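Local coordinates for suppressor of fused family protein (Neisseria gonorrhoeae, PDB 3K5J) that is of unknown function but resembles the N-terminal domain of human Suppressor of fused and may, like it, take part in protein binding, at residues Y4-W16 with Y125-F137. Sequence-based numbering, arbitrary orientation.
Sequences YNQTVLSHLQKFW and YGQELEYMDNVRF. With SO4 (sulfate ion), chain B.
Helix 4-15 packs against 125-137 through His-11 and Phe-15, whose CA atoms lie nearest Met-132 and Leu-129; its axis passes strand 135-137 at 11.6 Å, the N-to-C directions 47° apart. His-11 makes the central polar link. With CG anti to the backbone N, its imidazole reaches across so that NE2 donates to Leu-129 O at 2.8 Å. The N-H points almost straight at the acceptor (164°) and the oxygen lies in the ring plane, although the donor is tilted from the carbonyl plane. Two contacts help hold the imidazole: Met-132 CB sits over one face, 3.7 Å from the ring centroid in a CH-pi contact, and the Phe-137 ring, near parallel but slid aside, takes His-11 CD2 over its own face. In one of the two conformers of Met-132 (a selenomethionine), the selenium continues along the helix to Thr-7 O, and the bent end brings CE to 3.9 Å from both Val-8 CG2 and Tyr-4 CE1. Tyr-4 OH abuts the methyls of Val-135 and is hydrogen-bonded to Glu-66.

Toward the helix C-terminus, Leu-129 CB stands over the centre of the Phe-15 ring, 4.1 Å from its centroid, and Glu-128 runs along that ring's edge. Phe-15 CZ meets Tyr-125 CB at 3.6 Å. Trp-16 turns an edge to the Tyr-125 face, the planes at 82°, which completes an aromatic cluster. On the solvent side, Lys-14 NZ and Glu-128 OE2, both in residues with alternate conformers, make at most a long salt bridge.

Leu-12 also touches Phe-41 and Val-55, and Phe-137 touches Val-55. The contact thus joins the N-terminal helix to helix 127-130 and the following hairpin over the mixed beta-sheet, a helix-on-sheet packing within this Sufu-like domain.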
# COMPACT_ATOMS: atom_id res chain seq x y z
N TYR A 4 10.71 1.55 16.88
CA TYR A 4 10.66 1.33 15.44
C TYR A 4 9.51 2.15 14.83
O TYR A 4 9.66 2.79 13.81
CB TYR A 4 10.48 -0.18 15.11
CG TYR A 4 10.30 -0.38 13.63
CD1 TYR A 4 11.39 -0.39 12.78
CD2 TYR A 4 9.05 -0.51 13.05
CE1 TYR A 4 11.24 -0.48 11.42
CE2 TYR A 4 8.90 -0.61 11.68
CZ TYR A 4 9.97 -0.62 10.87
OH TYR A 4 9.85 -0.74 9.50
N ASN A 5 8.34 2.12 15.45
CA ASN A 5 7.21 2.86 14.93
C ASN A 5 7.50 4.36 14.85
O ASN A 5 7.07 5.06 13.90
CB ASN A 5 5.97 2.62 15.78
CG ASN A 5 5.44 1.19 15.69
OD1 ASN A 5 5.68 0.51 14.66
ND2 ASN A 5 4.80 0.73 16.74
N GLN A 6 8.22 4.87 15.85
CA GLN A 6 8.59 6.28 15.86
C GLN A 6 9.58 6.56 14.72
O GLN A 6 9.53 7.67 14.13
CB GLN A 6 9.10 6.72 17.23
CG GLN A 6 9.50 8.20 17.28
CD GLN A 6 8.35 9.13 17.02
OE1 GLN A 6 7.27 8.97 17.58
NE2 GLN A 6 8.58 10.13 16.18
N THR A 7 10.50 5.64 14.41
CA THR A 7 11.36 5.82 13.22
C THR A 7 10.53 5.94 11.94
O THR A 7 10.80 6.81 11.13
CB THR A 7 12.49 4.78 13.07
OG1 THR A 7 11.99 3.53 12.58
CG2 THR A 7 13.31 4.66 14.39
N VAL A 8 9.50 5.12 11.80
CA VAL A 8 8.63 5.20 10.64
C VAL A 8 7.88 6.54 10.62
O VAL A 8 7.84 7.24 9.60
CB VAL A 8 7.66 4.00 10.57
CG1 VAL A 8 6.59 4.18 9.46
CG2 VAL A 8 8.42 2.67 10.41
N LEU A 9 7.29 6.90 11.75
CA LEU A 9 6.55 8.17 11.83
C LEU A 9 7.44 9.35 11.48
O LEU A 9 7.03 10.23 10.71
CB LEU A 9 5.97 8.36 13.22
CG LEU A 9 5.20 9.66 13.51
CD1 LEU A 9 4.11 9.92 12.48
CD2 LEU A 9 4.70 9.65 14.94
N SER A 10 8.67 9.36 11.99
CA SER A 10 9.62 10.45 11.69
C SER A 10 9.96 10.51 10.22
O SER A 10 10.07 11.58 9.65
CB SER A 10 10.89 10.25 12.50
OG SER A 10 10.63 10.53 13.86
N HIS A 11 10.12 9.34 9.60
CA HIS A 11 10.39 9.23 8.18
C HIS A 11 9.25 9.84 7.37
O HIS A 11 9.45 10.65 6.46
CB HIS A 11 10.62 7.76 7.81
CG HIS A 11 10.86 7.53 6.36
ND1 HIS A 11 11.98 8.00 5.69
CD2 HIS A 11 10.11 6.86 5.44
CE1 HIS A 11 11.91 7.61 4.43
NE2 HIS A 11 10.79 6.93 4.25
N LEU A 12 8.02 9.50 7.73
CA LEU A 12 6.86 10.02 7.03
C LEU A 12 6.68 11.52 7.27
O LEU A 12 6.35 12.26 6.36
CB LEU A 12 5.58 9.27 7.43
CG LEU A 12 5.56 7.76 7.27
CD1 LEU A 12 4.27 7.15 7.81
CD2 LEU A 12 5.85 7.38 5.81
N GLN A 13 6.92 11.95 8.51
CA GLN A 13 6.75 13.36 8.87
C GLN A 13 7.77 14.25 8.15
O GLN A 13 7.46 15.41 7.76
CB GLN A 13 6.81 13.55 10.38
CG GLN A 13 6.36 14.89 10.84
CD GLN A 13 4.89 15.19 10.54
OE1 GLN A 13 4.02 14.81 11.35
NE2 GLN A 13 4.58 15.89 9.40
N LYS A 14 8.98 13.73 7.97
CA LYS A 14 10.07 14.41 7.23
C LYS A 14 9.72 14.56 5.76
O LYS A 14 10.00 15.60 5.13
CB LYS A 14 11.38 13.63 7.38
CG LYS A 14 12.57 14.17 6.59
CD LYS A 14 13.71 13.19 6.55
CE LYS A 14 14.61 13.46 5.36
NZ LYS A 14 15.12 14.85 5.41
N PHE A 15 9.10 13.52 5.19
CA PHE A 15 8.74 13.55 3.78
C PHE A 15 7.56 14.51 3.55
O PHE A 15 7.57 15.31 2.62
CB PHE A 15 8.44 12.13 3.27
CG PHE A 15 8.14 12.12 1.80
CD1 PHE A 15 9.15 12.34 0.91
CD2 PHE A 15 6.87 11.98 1.32
CE1 PHE A 15 8.90 12.42 -0.41
CE2 PHE A 15 6.62 12.05 -0.03
CZ PHE A 15 7.67 12.27 -0.89
N TRP A 16 6.56 14.44 4.44
CA TRP A 16 5.41 15.34 4.42
C TRP A 16 5.47 16.33 5.60
O TRP A 16 4.63 16.29 6.51
CB TRP A 16 4.12 14.57 4.43
CG TRP A 16 3.83 13.78 3.18
CD1 TRP A 16 3.44 14.30 1.99
CD2 TRP A 16 3.85 12.36 3.02
NE1 TRP A 16 3.23 13.29 1.09
CE2 TRP A 16 3.46 12.08 1.70
CE3 TRP A 16 4.18 11.30 3.84
CZ2 TRP A 16 3.41 10.80 1.19
CZ3 TRP A 16 4.11 9.98 3.32
CH2 TRP A 16 3.71 9.77 2.03
N TYR A 125 6.13 9.43 -5.22
CA TYR A 125 6.87 10.07 -4.15
C TYR A 125 8.39 10.05 -4.25
O TYR A 125 9.06 11.00 -3.81
CB TYR A 125 6.39 9.49 -2.81
CG TYR A 125 4.91 9.65 -2.61
CD1 TYR A 125 4.33 10.91 -2.74
CD2 TYR A 125 4.10 8.58 -2.31
CE1 TYR A 125 2.96 11.08 -2.60
CE2 TYR A 125 2.73 8.74 -2.15
CZ TYR A 125 2.16 9.99 -2.26
OH TYR A 125 0.77 10.10 -2.12
N GLY A 126 8.93 8.99 -4.84
CA GLY A 126 10.38 8.92 -5.08
C GLY A 126 11.22 8.37 -3.93
O GLY A 126 10.71 7.90 -2.90
N GLN A 127 12.53 8.46 -4.11
CA GLN A 127 13.47 7.80 -3.28
C GLN A 127 13.50 8.31 -1.85
O GLN A 127 13.81 7.54 -0.93
CB GLN A 127 14.87 7.92 -3.86
CG GLN A 127 15.90 7.00 -3.19
CD GLN A 127 17.27 7.24 -3.73
OE1 GLN A 127 17.88 8.27 -3.46
NE2 GLN A 127 17.74 6.31 -4.55
N GLU A 128 13.14 9.58 -1.64
CA GLU A 128 13.14 10.11 -0.26
C GLU A 128 12.12 9.37 0.62
O GLU A 128 12.35 9.22 1.82
CB GLU A 128 12.82 11.61 -0.22
CG GLU A 128 12.99 12.25 1.18
CD GLU A 128 12.69 13.73 1.19
OE1 GLU A 128 12.34 14.29 0.14
OE2 GLU A 128 12.79 14.32 2.27
N LEU A 129 11.03 8.92 0.02
CA LEU A 129 10.08 8.06 0.72
C LEU A 129 10.51 6.58 0.68
O LEU A 129 10.41 5.88 1.68
CB LEU A 129 8.68 8.22 0.18
CG LEU A 129 7.62 7.39 0.94
CD1 LEU A 129 7.42 7.88 2.40
CD2 LEU A 129 6.24 7.38 0.19
N GLU A 130 11.03 6.13 -0.46
CA GLU A 130 11.38 4.73 -0.68
C GLU A 130 12.27 4.12 0.41
O GLU A 130 12.02 2.99 0.81
CB GLU A 130 12.05 4.58 -2.06
CG GLU A 130 12.31 3.14 -2.49
CD GLU A 130 13.33 3.04 -3.60
OE1 GLU A 130 13.96 4.07 -3.94
OE2 GLU A 130 13.45 1.93 -4.13
N TYR A 131 13.33 4.82 0.80
CA TYR A 131 14.31 4.29 1.76
C TYR A 131 14.33 5.05 3.04
O TYR A 131 14.45 6.27 3.06
CB TYR A 131 15.73 4.32 1.18
CG TYR A 131 16.06 3.12 0.29
CD1 TYR A 131 15.77 3.07 -1.07
CD2 TYR A 131 16.73 2.02 0.83
CE1 TYR A 131 16.08 1.95 -1.83
CE2 TYR A 131 17.01 0.89 0.07
CZ TYR A 131 16.71 0.86 -1.27
OH TYR A 131 17.04 -0.27 -2.02
N MSE A 132 14.29 4.28 4.12
CA MSE A 132 14.64 4.68 5.48
C MSE A 132 15.55 3.67 6.17
O MSE A 132 15.12 2.60 6.48
CB MSE A 132 13.35 4.63 6.30
CG MSE A 132 13.39 4.98 7.74
SE MSE A 132 11.91 4.40 8.76
CE MSE A 132 12.08 2.53 9.03
N ASP A 133 16.80 4.00 6.49
CA ASP A 133 17.69 3.00 7.14
C ASP A 133 17.11 1.58 7.45
O ASP A 133 16.30 1.36 8.36
CB ASP A 133 18.34 3.53 8.40
CG ASP A 133 19.57 2.72 8.78
OD1 ASP A 133 20.41 2.48 7.90
OD2 ASP A 133 19.68 2.30 9.94
N ASN A 134 17.59 0.62 6.66
CA ASN A 134 17.22 -0.84 6.71
C ASN A 134 15.86 -1.22 6.11
O ASN A 134 15.60 -2.42 5.96
CB ASN A 134 17.45 -1.64 8.03
CG ASN A 134 18.91 -1.58 8.50
OD1 ASN A 134 19.82 -1.85 7.74
ND2 ASN A 134 19.11 -1.25 9.78
N VAL A 135 15.06 -0.22 5.69
CA VAL A 135 13.68 -0.50 5.34
C VAL A 135 13.21 0.30 4.15
O VAL A 135 13.49 1.49 4.02
CB VAL A 135 12.76 -0.25 6.57
CG1 VAL A 135 11.30 -0.41 6.26
CG2 VAL A 135 13.16 -1.20 7.76
N ARG A 136 12.45 -0.35 3.28
CA ARG A 136 11.87 0.32 2.14
C ARG A 136 10.36 0.46 2.25
O ARG A 136 9.74 -0.25 3.02
CB ARG A 136 12.23 -0.48 0.91
CG ARG A 136 13.74 -0.53 0.65
CD ARG A 136 14.09 -1.48 -0.49
NE ARG A 136 13.82 -0.86 -1.78
CZ ARG A 136 13.91 -1.53 -2.93
NH1 ARG A 136 14.16 -2.84 -2.98
NH2 ARG A 136 13.74 -0.88 -4.05
N PHE A 137 9.80 1.40 1.50
CA PHE A 137 8.36 1.69 1.49
C PHE A 137 7.83 1.46 0.09
O PHE A 137 8.19 2.18 -0.86
CB PHE A 137 8.10 3.13 1.93
CG PHE A 137 8.33 3.29 3.42
CD1 PHE A 137 9.61 3.40 3.95
CD2 PHE A 137 7.25 3.30 4.28
CE1 PHE A 137 9.81 3.40 5.30
CE2 PHE A 137 7.45 3.35 5.66
CZ PHE A 137 8.73 3.42 6.16
S SO4 B . 11.76 -1.80 18.75
O1 SO4 B . 10.72 -0.84 18.41
O2 SO4 B . 11.46 -3.12 18.22
O3 SO4 B . 13.03 -1.30 18.22
O4 SO4 B . 11.89 -1.90 20.22
O HOH W 1 11.58 11.17 4.50
O HOH W 2 11.10 16.20 2.57
O HOH W 3 9.23 15.86 0.35